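Local coordinates for protein sensor histidine kinase PdtaS (PDB 2YKF) that is a cytosolic histidine kinase that probably senses cyclic di-GMP under nutrient deprivation and autophosphorylates to signal through its two-component partner PdtaR, at residues W45-L53 against M82-S90; H111-R119 against A126-E134. All blocks are in the same frame, centred on the assembly; numbering follows the deposited sequence. Where two conformers were deposited one is given.

Both contacts lie in the GAF module of the sensor region. Contact 1 comes first along the chain. Strand 41-47 turns back into strand 53-59, and residues 82-90, after edge strand 76-77, then bring helix 83-90 against the strand ends on either side of that turn, Trp45 to Arg47 and Leu53. Contact 2 opens only after contact 1 has closed, so the two are in series and neither nests nor crosses. It is a local hairpin of strands 114-120 and 123-131. The two meet in one antiparallel sheet, because strands 41-47 and 123-131 are neighbours. Trp45 bonds there to Val127 through its backbone and to Thr129 through NE1. Helix 83-90 also reaches the hairpin, where Thr88 packs on Val115.

Contact 1. Residues W45-L53 against M82-S90; sequences WVRRDDGVL and MPLVAATFS
Phe89 turns one face of its ring to Arg47. Arg47 CB stands 3.8 Å from the centroid of the Phe89 ring, 9° off its normal, a CH-pi contact over the centre. The two side chains run past each other in opposite directions. Arg47 leaves the main chain with CG anti to N (chi1 178°) and bends at chi3, which brings the guanidinium over Phe89 CB. Arg47 NH1 is 3.4 Å from Phe89 CB, and the guanidinium and ring planes are 25° apart. The far edge of the Phe89 ring meets the strand backbone, with CZ 3.3 Å from Trp45 O.

At the start of the helix Met82 crosses Trp45 at about a right angle. Its SD lies over one face of the indole, 3.8 Å from the centroid of the six-membered ring. This is a Met-aromatic contact. The SD is nearest CZ2; Trp45 NE1 bonds to Thr129 OG1 of the neighbouring strand. Between the Arg47-Phe89 and Met82-Trp45 contacts sits Leu53. Its CD1 packs 3.7 Å from Val85 CG1 and also touches Met82 CB, while its CD2 faces Phe89 CE2 more loosely.

Polar contact is confined to the Arg47 end. Water 1 accepts from Arg47 NH1 at 2.8 Å and donates to Ala86 O. Water 2 joins Arg47 NH2 and Ser90 OG by weak bonds only. Both waters lie at the guanidinium edge, near its plane.

The helix is thus held on the sheet of the GAF module by apolar, sulfur and ring contacts, and the well-formed polar link across is the water bridge from Arg47 NH1 to Ala86 O. The buried part rests on Trp45, Leu53, Val85 and Phe89. The charged end of Arg47 is exposed, where solvent can probably help to satisfy it.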
loop_
_atom_site.group_PDB
_atom_site.type_symbol
_atom_site.label_atom_id
_atom_site.label_comp_id
_atom_site.label_asym_id
_atom_site.label_seq_id
_atom_site.Cartn_x
_atom_site.Cartn_y
_atom_site.Cartn_z
ATOM N N TRP A 45 -1.208 20.854 -10.646
ATOM C CA TRP A 45 -1.765 21.929 -11.516
ATOM C C TRP A 45 -0.711 22.404 -12.479
ATOM O O TRP A 45 0.460 22.545 -12.083
ATOM C CB TRP A 45 -2.162 23.120 -10.657
ATOM C CG TRP A 45 -3.237 22.784 -9.690
ATOM C CD1 TRP A 45 -3.108 22.403 -8.414
ATOM C CD2 TRP A 45 -4.611 22.829 -9.967
ATOM N NE1 TRP A 45 -4.347 22.166 -7.844
ATOM C CE2 TRP A 45 -5.294 22.447 -8.790
ATOM C CE3 TRP A 45 -5.347 23.214 -11.084
ATOM C CZ2 TRP A 45 -6.705 22.418 -8.709
ATOM C CZ3 TRP A 45 -6.754 23.158 -11.012
ATOM C CH2 TRP A 45 -7.403 22.748 -9.846
ATOM N N VAL A 46 -1.099 22.576 -13.749
ATOM C CA VAL A 46 -0.244 23.231 -14.755
ATOM C C VAL A 46 -0.931 24.550 -15.235
ATOM O O VAL A 46 -2.125 24.765 -14.932
ATOM C CB VAL A 46 0.154 22.328 -15.954
ATOM C CG1 VAL A 46 1.048 21.087 -15.461
ATOM C CG2 VAL A 46 -1.085 21.833 -16.792
ATOM N N ARG A 47 -0.156 25.404 -15.924
ATOM C CA ARG A 47 -0.601 26.762 -16.330
ATOM C C ARG A 47 -0.408 26.839 -17.808
ATOM O O ARG A 47 0.691 26.627 -18.324
ATOM C CB ARG A 47 0.260 27.827 -15.647
ATOM C CG ARG A 47 -0.095 29.262 -16.038
ATOM C CD ARG A 47 0.716 30.267 -15.250
ATOM N NE ARG A 47 2.089 30.393 -15.765
ATOM C CZ ARG A 47 2.979 31.303 -15.323
ATOM N NH1 ARG A 47 2.641 32.157 -14.355
ATOM N NH2 ARG A 47 4.207 31.367 -15.847
ATOM N N ARG A 48 -1.487 27.074 -18.536
ATOM C CA ARG A 48 -1.356 27.119 -19.984
ATOM C C ARG A 48 -0.790 28.479 -20.391
ATOM O O ARG A 48 -0.589 29.344 -19.537
ATOM C CB ARG A 48 -2.717 26.975 -20.648
ATOM C CG ARG A 48 -3.776 26.281 -19.871
ATOM C CD ARG A 48 -5.137 26.835 -20.333
ATOM N NE ARG A 48 -5.861 25.850 -21.110
ATOM C CZ ARG A 48 -6.979 26.081 -21.790
ATOM N NH1 ARG A 48 -7.507 27.296 -21.845
ATOM N NH2 ARG A 48 -7.554 25.073 -22.435
ATOM N N ASP A 49 -0.560 28.648 -21.705
ATOM C CA ASP A 49 -0.462 29.984 -22.355
ATOM C C ASP A 49 -1.379 31.033 -21.702
ATOM O O ASP A 49 -0.928 32.050 -21.117
ATOM C CB ASP A 49 -0.800 29.892 -23.869
ATOM C CG ASP A 49 -1.949 28.883 -24.205
ATOM O OD1 ASP A 49 -3.030 28.857 -23.569
ATOM O OD2 ASP A 49 -1.763 28.117 -25.163
ATOM N N ASP A 50 -2.682 30.755 -21.838
ATOM C CA ASP A 50 -3.769 31.606 -21.313
ATOM C C ASP A 50 -3.566 32.114 -19.876
ATOM O O ASP A 50 -4.281 33.043 -19.444
ATOM C CB ASP A 50 -5.115 30.842 -21.363
ATOM C CG ASP A 50 -5.518 30.426 -22.771
ATOM O OD1 ASP A 50 -5.860 31.318 -23.582
ATOM O OD2 ASP A 50 -5.540 29.200 -23.056
ATOM N N GLY A 51 -2.614 31.533 -19.135
ATOM C CA GLY A 51 -2.525 31.768 -17.684
ATOM C C GLY A 51 -3.636 30.982 -16.957
ATOM O O GLY A 51 -3.767 31.047 -15.723
ATOM N N VAL A 52 -4.471 30.279 -17.726
ATOM C CA VAL A 52 -5.543 29.463 -17.150
ATOM C C VAL A 52 -4.891 28.188 -16.476
ATOM O O VAL A 52 -3.877 27.677 -16.952
ATOM C CB VAL A 52 -6.640 29.126 -18.238
ATOM C CG1 VAL A 52 -7.463 27.923 -17.878
ATOM C CG2 VAL A 52 -7.607 30.391 -18.521
ATOM N N LEU A 53 -5.490 27.707 -15.393
ATOM C CA LEU A 53 -4.956 26.561 -14.648
ATOM C C LEU A 53 -5.743 25.269 -14.930
ATOM O O LEU A 53 -6.966 25.292 -14.944
ATOM C CB LEU A 53 -4.973 26.859 -13.153
ATOM C CG LEU A 53 -4.347 28.169 -12.731
ATOM C CD1 LEU A 53 -4.323 28.266 -11.216
ATOM C CD2 LEU A 53 -2.969 28.366 -13.310
ATOM N N MET A 82 -7.786 30.739 -8.191
ATOM C CA MET A 82 -6.767 30.144 -7.290
ATOM C C MET A 82 -5.517 31.034 -7.179
ATOM O O MET A 82 -4.434 30.645 -7.637
ATOM C CB MET A 82 -6.333 28.740 -7.787
ATOM C CG MET A 82 -7.453 27.817 -8.274
ATOM S SD MET A 82 -6.867 26.099 -8.161
ATOM C CE MET A 82 -7.182 25.852 -6.408
ATOM N N PRO A 83 -5.671 32.247 -6.610
ATOM C CA PRO A 83 -4.580 33.233 -6.506
ATOM C C PRO A 83 -3.193 32.683 -6.116
ATOM O O PRO A 83 -2.222 32.989 -6.782
ATOM C CB PRO A 83 -5.076 34.184 -5.402
ATOM C CG PRO A 83 -6.537 34.160 -5.530
ATOM C CD PRO A 83 -6.901 32.726 -5.952
ATOM N N LEU A 84 -3.106 31.900 -5.041
ATOM C CA LEU A 84 -1.793 31.379 -4.580
ATOM C C LEU A 84 -1.091 30.451 -5.625
ATOM O O LEU A 84 0.055 30.709 -6.082
ATOM C CB LEU A 84 -1.929 30.685 -3.208
ATOM C CG LEU A 84 -0.618 30.308 -2.520
ATOM C CD1 LEU A 84 0.525 31.314 -2.831
ATOM C CD2 LEU A 84 -0.844 30.141 -1.047
ATOM N N VAL A 85 -1.789 29.396 -6.016
ATOM C CA VAL A 85 -1.311 28.537 -7.088
ATOM C C VAL A 85 -0.796 29.374 -8.249
ATOM O O VAL A 85 0.343 29.206 -8.710
ATOM C CB VAL A 85 -2.440 27.616 -7.585
ATOM C CG1 VAL A 85 -1.970 26.806 -8.822
ATOM C CG2 VAL A 85 -2.955 26.729 -6.414
ATOM N N ALA A 86 -1.635 30.299 -8.726
ATOM C CA ALA A 86 -1.234 31.216 -9.829
ATOM C C ALA A 86 0.077 31.959 -9.499
ATOM O O ALA A 86 0.999 32.034 -10.348
ATOM C CB ALA A 86 -2.402 32.230 -10.151
ATOM N N ALA A 87 0.173 32.481 -8.280
ATOM C CA ALA A 87 1.367 33.219 -7.825
ATOM C C ALA A 87 2.602 32.311 -7.699
ATOM O O ALA A 87 3.729 32.757 -7.917
ATOM C CB ALA A 87 1.100 33.867 -6.481
ATOM N N THR A 88 2.395 31.044 -7.308
ATOM C CA THR A 88 3.527 30.102 -7.202
ATOM C C THR A 88 4.146 29.830 -8.554
ATOM O O THR A 88 5.343 29.574 -8.639
ATOM C CB THR A 88 3.133 28.785 -6.512
ATOM O OG1 THR A 88 2.430 29.072 -5.304
ATOM C CG2 THR A 88 4.401 27.963 -6.122
ATOM N N PHE A 89 3.364 29.916 -9.628
ATOM C CA PHE A 89 3.935 29.797 -10.967
ATOM C C PHE A 89 4.775 30.998 -11.309
ATOM O O PHE A 89 5.711 30.885 -12.106
ATOM C CB PHE A 89 2.850 29.662 -12.009
ATOM C CG PHE A 89 2.293 28.288 -12.120
ATOM C CD1 PHE A 89 2.962 27.324 -12.864
ATOM C CD2 PHE A 89 1.087 27.960 -11.498
ATOM C CE1 PHE A 89 2.433 26.051 -12.993
ATOM C CE2 PHE A 89 0.547 26.661 -11.593
ATOM C CZ PHE A 89 1.219 25.715 -12.353
ATOM N N SER A 90 4.438 32.125 -10.653
ATOM C CA SER A 90 4.938 33.496 -10.955
ATOM C C SER A 90 6.205 33.907 -10.206
ATOM O O SER A 90 7.273 34.007 -10.806
ATOM C CB SER A 90 3.836 34.542 -10.684
ATOM O OG SER A 90 3.142 34.873 -11.872
HETATM O O HOH W 1 0.169 32.416 -12.989
HETATM O O HOH W 2 5.556 33.896 -14.181
#

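Contact 2. Residues H111-R119 against A126-E134; sequences HSVEVSPVR and AVLTRHQPE
Val115 and Val127 meet by their CG1 methyls at 3.4 Å, tighter than usual van der Waals contact. In both residues CG1 is anti to the backbone N (chi1 176°), and the two side chains cross at a slant. On the same face Val115 CG2 lies alongside Thr129 CG2. On the other face of the sheet Val118 CG2 packs 3.7 Å from Leu128 CG, and Val118 CB faces Ala126 CB.

The backbones form an antiparallel hairpin. Ser116 and Leu128 are a hydrogen-bonded pair, joined by Ser116 N to Leu128 O and Leu128 N to Ser116 O. Val118 N bonds to Ala126 O, and Arg130 N to Glu114 O. The return bond from Glu114 N to Arg130 O is weak. Beyond it, backbone bonds between His111 and Gln132 hold the end of the contact.

The polar edge lies at this end. Glu114 runs beside the extended Arg130 side chain, pointing the same way. Glu114 OE1 is 3.9 Å from Arg130 NH1 and well out of the guanidinium plane, so this long salt bridge joins charges without an aimed N-H. Glu114 OE2 comes 3.1 Å from Gln132 NE2. His111 ND1 lies at the edge of the His131 ring, with the two ring planes 81° apart. Val113 CG1 lies over one face of that ring, and Val113 CG2 comes nearer, 3.3 Å from His131 ND1. Thr129 OG1 and His131 NE2 share a hydrogen bond of 2.9 Å.

Strand 114-120 is the outermost strand of the GAF sheet in this chain. Strand 123-131 lies between it and strand 41-47. Helix 83-90 packs on the Val115 and Val127 face, and helix 18-38 covers the opposite face through Val118, Ala126 and Leu128.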
loop_
_atom_site.group_PDB
_atom_site.type_symbol
_atom_site.label_atom_id
_atom_site.label_comp_id
_atom_site.label_asym_id
_atom_site.label_seq_id
_atom_site.Cartn_x
_atom_site.Cartn_y
_atom_site.Cartn_z
ATOM N N HIS A 111 -9.510 20.245 3.958
ATOM C CA HIS A 111 -8.441 20.684 3.050
ATOM C C HIS A 111 -7.178 21.397 3.684
ATOM O O HIS A 111 -6.050 20.970 3.436
ATOM C CB HIS A 111 -9.039 21.513 1.915
ATOM C CG HIS A 111 -9.977 20.747 1.030
ATOM N ND1 HIS A 111 -10.022 20.928 -0.334
ATOM C CD2 HIS A 111 -10.915 19.809 1.319
ATOM C CE1 HIS A 111 -10.937 20.125 -0.853
ATOM N NE2 HIS A 111 -11.489 19.430 0.128
ATOM N N SER A 112 -7.347 22.480 4.463
ATOM C CA SER A 112 -6.146 23.180 5.064
ATOM C C SER A 112 -4.981 23.496 4.040
ATOM O O SER A 112 -3.783 23.495 4.417
ATOM C CB SER A 112 -5.668 22.409 6.346
ATOM O OG SER A 112 -4.269 22.060 6.407
ATOM N N VAL A 113 -5.358 23.845 2.789
ATOM C CA VAL A 113 -4.513 23.684 1.569
ATOM C C VAL A 113 -3.123 24.367 1.513
ATOM O O VAL A 113 -3.024 25.605 1.452
ATOM C CB VAL A 113 -5.322 24.038 0.258
ATOM C CG1 VAL A 113 -4.462 23.885 -0.982
ATOM C CG2 VAL A 113 -6.532 23.157 0.118
ATOM N N GLU A 114 -2.056 23.565 1.469
ATOM C CA GLU A 114 -0.722 24.110 1.195
ATOM C C GLU A 114 -0.322 23.932 -0.265
ATOM O O GLU A 114 -0.670 22.946 -0.930
ATOM C CB GLU A 114 0.313 23.502 2.118
ATOM C CG GLU A 114 -0.085 23.587 3.589
ATOM C CD GLU A 114 0.169 22.283 4.318
ATOM O OE1 GLU A 114 1.318 21.776 4.222
ATOM O OE2 GLU A 114 -0.789 21.739 4.947
ATOM N N VAL A 115 0.411 24.901 -0.756
ATOM C CA VAL A 115 0.708 24.998 -2.124
ATOM C C VAL A 115 2.213 24.941 -2.204
ATOM O O VAL A 115 2.922 25.579 -1.405
ATOM C CB VAL A 115 0.134 26.329 -2.688
ATOM C CG1 VAL A 115 0.507 26.552 -4.123
ATOM C CG2 VAL A 115 -1.382 26.371 -2.498
ATOM N N SER A 116 2.710 24.126 -3.114
ATOM C CA SER A 116 4.159 24.053 -3.360
ATOM C C SER A 116 4.528 23.797 -4.809
ATOM O O SER A 116 3.831 23.075 -5.545
ATOM C CB SER A 116 4.824 23.057 -2.430
ATOM O OG SER A 116 4.227 21.808 -2.565
ATOM N N PRO A 117 5.666 24.342 -5.225
ATOM C CA PRO A 117 6.054 24.197 -6.590
ATOM C C PRO A 117 6.832 22.910 -6.902
ATOM O O PRO A 117 7.523 22.359 -6.050
ATOM C CB PRO A 117 7.024 25.365 -6.771
ATOM C CG PRO A 117 7.701 25.420 -5.414
ATOM C CD PRO A 117 6.583 25.234 -4.470
ATOM N N VAL A 118 6.749 22.500 -8.147
ATOM C CA VAL A 118 7.568 21.454 -8.667
ATOM C C VAL A 118 8.471 22.163 -9.674
ATOM O O VAL A 118 7.954 22.727 -10.640
ATOM C CB VAL A 118 6.710 20.428 -9.412
ATOM C CG1 VAL A 118 7.582 19.331 -10.052
ATOM C CG2 VAL A 118 5.668 19.778 -8.451
ATOM N N ARG A 119 9.786 22.140 -9.437
ATOM C CA ARG A 119 10.779 22.726 -10.373
ATOM C C ARG A 119 11.440 21.700 -11.245
ATOM O O ARG A 119 11.659 20.487 -10.821
ATOM C CB ARG A 119 11.852 23.506 -9.644
ATOM C CG ARG A 119 11.532 24.951 -9.603
ATOM C CD ARG A 119 12.633 25.849 -8.942
ATOM N NE ARG A 119 11.975 27.098 -8.502
ATOM C CZ ARG A 119 11.298 27.265 -7.354
ATOM N NH1 ARG A 119 11.184 26.273 -6.467
ATOM N NH2 ARG A 119 10.721 28.435 -7.074
ATOM N N ALA A 126 5.003 22.895 -12.521
ATOM C CA ALA A 126 3.705 22.531 -11.989
ATOM C C ALA A 126 3.650 22.984 -10.579
ATOM O O ALA A 126 4.679 23.293 -9.983
ATOM C CB ALA A 126 3.444 20.927 -12.065
ATOM N N VAL A 127 2.444 23.012 -10.029
ATOM C CA VAL A 127 2.228 23.278 -8.609
ATOM C C VAL A 127 1.323 22.198 -7.968
ATOM O O VAL A 127 0.334 21.802 -8.558
ATOM C CB VAL A 127 1.557 24.654 -8.421
ATOM C CG1 VAL A 127 1.264 24.878 -6.980
ATOM C CG2 VAL A 127 2.527 25.737 -8.928
ATOM N N LEU A 128 1.672 21.750 -6.779
ATOM C CA LEU A 128 0.900 20.743 -6.050
ATOM C C LEU A 128 0.084 21.465 -5.090
ATOM O O LEU A 128 0.607 22.364 -4.422
ATOM C CB LEU A 128 1.868 19.875 -5.223
ATOM C CG LEU A 128 2.930 19.093 -6.037
ATOM C CD1 LEU A 128 3.719 18.228 -5.090
ATOM C CD2 LEU A 128 2.252 18.191 -7.061
ATOM N N THR A 129 -1.184 21.102 -4.963
ATOM C CA THR A 129 -1.920 21.517 -3.744
ATOM C C THR A 129 -2.129 20.312 -2.849
ATOM O O THR A 129 -2.436 19.202 -3.357
ATOM C CB THR A 129 -3.261 22.192 -4.102
ATOM O OG1 THR A 129 -4.026 21.328 -4.987
ATOM C CG2 THR A 129 -2.969 23.620 -4.798
ATOM N N ARG A 130 -1.888 20.501 -1.549
ATOM C CA ARG A 130 -2.076 19.472 -0.548
ATOM C C ARG A 130 -3.417 19.706 0.221
ATOM O O ARG A 130 -3.712 20.842 0.633
ATOM C CB ARG A 130 -0.888 19.508 0.419
ATOM C CG ARG A 130 -0.868 18.497 1.562
ATOM C CD ARG A 130 0.439 18.682 2.428
ATOM N NE ARG A 130 0.510 17.854 3.673
ATOM C CZ ARG A 130 1.624 17.668 4.417
ATOM N NH1 ARG A 130 2.788 18.220 4.063
ATOM N NH2 ARG A 130 1.594 16.901 5.509
ATOM N N HIS A 131 -4.237 18.674 0.386
ATOM C CA HIS A 131 -5.516 18.849 1.059
ATOM C C HIS A 131 -5.594 17.773 2.095
ATOM O O HIS A 131 -5.238 16.614 1.806
ATOM C CB HIS A 131 -6.638 18.655 0.064
ATOM C CG HIS A 131 -6.503 19.462 -1.194
ATOM N ND1 HIS A 131 -7.427 20.416 -1.564
ATOM C CD2 HIS A 131 -5.612 19.384 -2.212
ATOM C CE1 HIS A 131 -7.084 20.920 -2.742
ATOM N NE2 HIS A 131 -5.995 20.297 -3.164
ATOM N N GLN A 132 -6.013 18.106 3.309
ATOM C CA GLN A 132 -6.073 17.105 4.331
ATOM C C GLN A 132 -7.142 17.392 5.351
ATOM O O GLN A 132 -7.655 18.511 5.375
ATOM C CB GLN A 132 -4.705 16.998 4.991
ATOM C CG GLN A 132 -4.322 18.175 5.883
ATOM C CD GLN A 132 -2.846 18.108 6.284
ATOM O OE1 GLN A 132 -2.378 17.105 6.850
ATOM N NE2 GLN A 132 -2.109 19.166 5.975
ATOM N N PRO A 133 -7.491 16.390 6.187
ATOM C CA PRO A 133 -8.598 16.568 7.118
ATOM C C PRO A 133 -8.374 17.741 8.040
ATOM O O PRO A 133 -7.209 18.092 8.343
ATOM C CB PRO A 133 -8.613 15.255 7.896
ATOM C CG PRO A 133 -7.971 14.255 6.959
ATOM C CD PRO A 133 -6.882 15.050 6.340
ATOM N N GLU A 134 -9.475 18.401 8.417
ATOM C CA GLU A 134 -9.417 19.490 9.418
ATOM C C GLU A 134 -8.831 18.912 10.708
ATOM O O GLU A 134 -8.957 17.682 10.955
ATOM C CB GLU A 134 -10.779 20.192 9.638
ATOM C CG GLU A 134 -11.953 19.313 10.092
ATOM C CD GLU A 134 -12.981 20.084 10.978
ATOM O OE1 GLU A 134 -12.798 21.320 11.218
ATOM O OE2 GLU A 134 -13.959 19.440 11.455
#